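Local coordinates for Hut operon positive regulatory protein (Bacillus subtilis, PDB 1VEA) that binds regulatory sequences on the hut operon mRNA in the presence of histidine, suppressing transcription termination and so activating the operon for histidine utilization, at residues H84-G89 and H138-V143. The protein carries 1 engineered substitution. Residues are numbered along the deposited sequence; the frame is centred on the assembly and turned at random.
With HBN (N-(2-naphthyl)histidinamide), chain C.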
# COMPACT_ATOMS: atom_id res chain seq x y z
N HIS B 84 12.46 -4.37 1.88
CA HIS B 84 11.11 -3.86 1.91
C HIS B 84 11.15 -2.37 1.77
O HIS B 84 10.16 -1.75 1.40
CB HIS B 84 10.42 -4.22 3.23
CG HIS B 84 9.48 -5.37 3.12
ND1 HIS B 84 9.77 -6.63 3.61
CD2 HIS B 84 8.27 -5.47 2.51
CE1 HIS B 84 8.78 -7.45 3.31
NE2 HIS B 84 7.86 -6.78 2.65
N GLY B 85 12.31 -1.80 2.08
CA GLY B 85 12.49 -0.36 1.97
C GLY B 85 13.06 0.02 0.64
O GLY B 85 12.68 1.04 0.06
N VAL B 86 14.00 -0.77 0.14
CA VAL B 86 14.55 -0.47 -1.16
C VAL B 86 13.37 -0.47 -2.16
O VAL B 86 13.25 0.44 -2.96
CB VAL B 86 15.63 -1.50 -1.55
CG1 VAL B 86 16.11 -1.24 -2.96
CG2 VAL B 86 16.80 -1.39 -0.57
N THR B 87 12.49 -1.48 -2.08
CA THR B 87 11.33 -1.54 -2.96
C THR B 87 10.29 -0.65 -2.29
O THR B 87 9.25 -1.12 -1.81
CB THR B 87 10.74 -2.96 -3.07
OG1 THR B 87 10.14 -3.34 -1.83
CG2 THR B 87 11.83 -3.97 -3.41
N ARG B 88 10.60 0.63 -2.22
CA ARG B 88 9.73 1.60 -1.57
C ARG B 88 8.27 1.46 -1.97
O ARG B 88 7.51 0.73 -1.33
CB ARG B 88 10.20 3.02 -1.84
CG ARG B 88 10.20 3.90 -0.60
CD ARG B 88 11.40 4.83 -0.58
NE ARG B 88 12.64 4.12 -0.87
CZ ARG B 88 13.84 4.68 -0.83
NH1 ARG B 88 13.97 5.97 -0.53
NH2 ARG B 88 14.92 3.96 -1.11
N GLY B 89 7.90 2.16 -3.03
CA GLY B 89 6.54 2.14 -3.52
C GLY B 89 6.54 2.51 -4.99
O GLY B 89 5.95 1.81 -5.82
N HIS B 138 16.73 6.56 -10.04
CA HIS B 138 16.22 6.80 -8.71
C HIS B 138 17.10 6.15 -7.67
O HIS B 138 17.66 5.07 -7.91
CB HIS B 138 14.78 6.28 -8.61
CG HIS B 138 13.84 6.98 -9.53
ND1 HIS B 138 13.69 8.35 -9.54
CD2 HIS B 138 13.01 6.51 -10.50
CE1 HIS B 138 12.81 8.69 -10.46
NE2 HIS B 138 12.39 7.59 -11.06
N GLU B 139 17.26 6.81 -6.53
CA GLU B 139 18.09 6.27 -5.46
C GLU B 139 17.23 5.44 -4.52
O GLU B 139 16.12 5.84 -4.16
CB GLU B 139 18.76 7.39 -4.67
CG GLU B 139 19.76 8.21 -5.44
CD GLU B 139 20.41 9.29 -4.59
OE1 GLU B 139 21.11 8.94 -3.61
OE2 GLU B 139 20.21 10.48 -4.89
N THR B 140 17.75 4.29 -4.13
CA THR B 140 17.05 3.41 -3.21
C THR B 140 17.83 3.26 -1.93
O THR B 140 19.05 3.38 -1.92
CB THR B 140 16.82 2.04 -3.80
OG1 THR B 140 17.68 1.85 -4.93
CG2 THR B 140 15.37 1.87 -4.18
N PHE B 141 17.12 2.95 -0.86
CA PHE B 141 17.75 2.84 0.43
C PHE B 141 16.89 2.05 1.42
O PHE B 141 15.70 2.32 1.57
CB PHE B 141 17.98 4.25 0.94
CG PHE B 141 18.55 4.32 2.31
CD1 PHE B 141 19.92 4.14 2.52
CD2 PHE B 141 17.72 4.59 3.41
CE1 PHE B 141 20.45 4.24 3.79
CE2 PHE B 141 18.25 4.69 4.69
CZ PHE B 141 19.62 4.52 4.88
N GLY B 142 17.50 1.09 2.08
CA GLY B 142 16.77 0.29 3.05
C GLY B 142 17.69 -0.24 4.12
O GLY B 142 18.86 -0.54 3.85
N VAL B 143 17.19 -0.33 5.35
CA VAL B 143 17.99 -0.85 6.44
C VAL B 143 17.16 -1.83 7.26
O VAL B 143 15.96 -1.65 7.42
CB VAL B 143 18.50 0.28 7.37
CG1 VAL B 143 19.33 -0.32 8.50
CG2 VAL B 143 19.30 1.30 6.58
C1 HBN C . 8.95 -4.36 8.29
C2 HBN C . 7.84 -5.22 8.18
C3 HBN C . 6.93 -5.10 7.09
C4 HBN C . 7.13 -4.10 6.09
C4A HBN C . 8.24 -3.22 6.17
C8A HBN C . 9.17 -3.36 7.30
C8 HBN C . 10.26 -2.50 7.39
C7 HBN C . 10.51 -1.49 6.41
C6 HBN C . 9.61 -1.34 5.31
C5 HBN C . 8.48 -2.20 5.19
N1 HBN C . 11.53 -0.73 6.54
N HBN C . 14.28 1.78 5.94
CA HBN C . 13.59 0.62 6.49
C HBN C . 12.59 -0.20 5.70
O HBN C . 12.74 -0.41 4.51
CB HBN C . 13.79 0.16 7.73
CG HBN C . 14.64 0.51 8.91
ND1 HBN C . 14.46 -0.12 10.12
CD2 HBN C . 15.66 1.45 8.95
CE1 HBN C . 15.43 0.51 10.82
NE2 HBN C . 16.21 1.47 10.22
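Arg88 reaches from the inverse gamma turn centred on Thr87, just after helix 70-86, to the backbone of Thr140 and Phe141. Its CB lies 3.7 Å from Gly85 O. A bend at chi3 (-49°) turns the chain at CD so that NE hydrogen-bonds Gly85 O (3.2 Å, N-H...O angle 137°), the carbonyl lying tilted from the guanidinium plane. CZ then stands 3.7 Å from Phe141 N, and NH2 meets Phe141 CB and Thr140 CG2, each at 3.7 Å. NH1 turns to the second subunit, with a weak hydrogen bond to its Val143 O and a long, weak ion pair with its Glu81. Shortening Arg88 to an alanine is likely to leave Gly85 O without this donor and to lose the weak NH1 contacts to the second subunit. Two residues earlier, Val86 meets Thr140, their side chains crossing at about a right angle. Val86 CG1, anti to the backbone N (chi1 176°), touches Thr140 CG2, while its other branch, CG2, rests 3.7 Å from Gly142 N. Gly85 and Gly142 bring their CA atoms to 4.5 Å, beside the bound histidinamide, probably lining the site for the effector histidine. HBN C4, on the naphthyl group, lies over one face of the His84 ring, offset toward its rim, with His84 CB 3.4 Å from HBN C5. The contact thus lays the C-terminal end of helix 70-86 on strand 137-147, at one margin of this chain's antiparallel sheet; Val86 also packs on Leu125 of the neighbouring strand 120-130 and Leu102 of strand 100-109, and Phe141 on Val14 of helix 9-18.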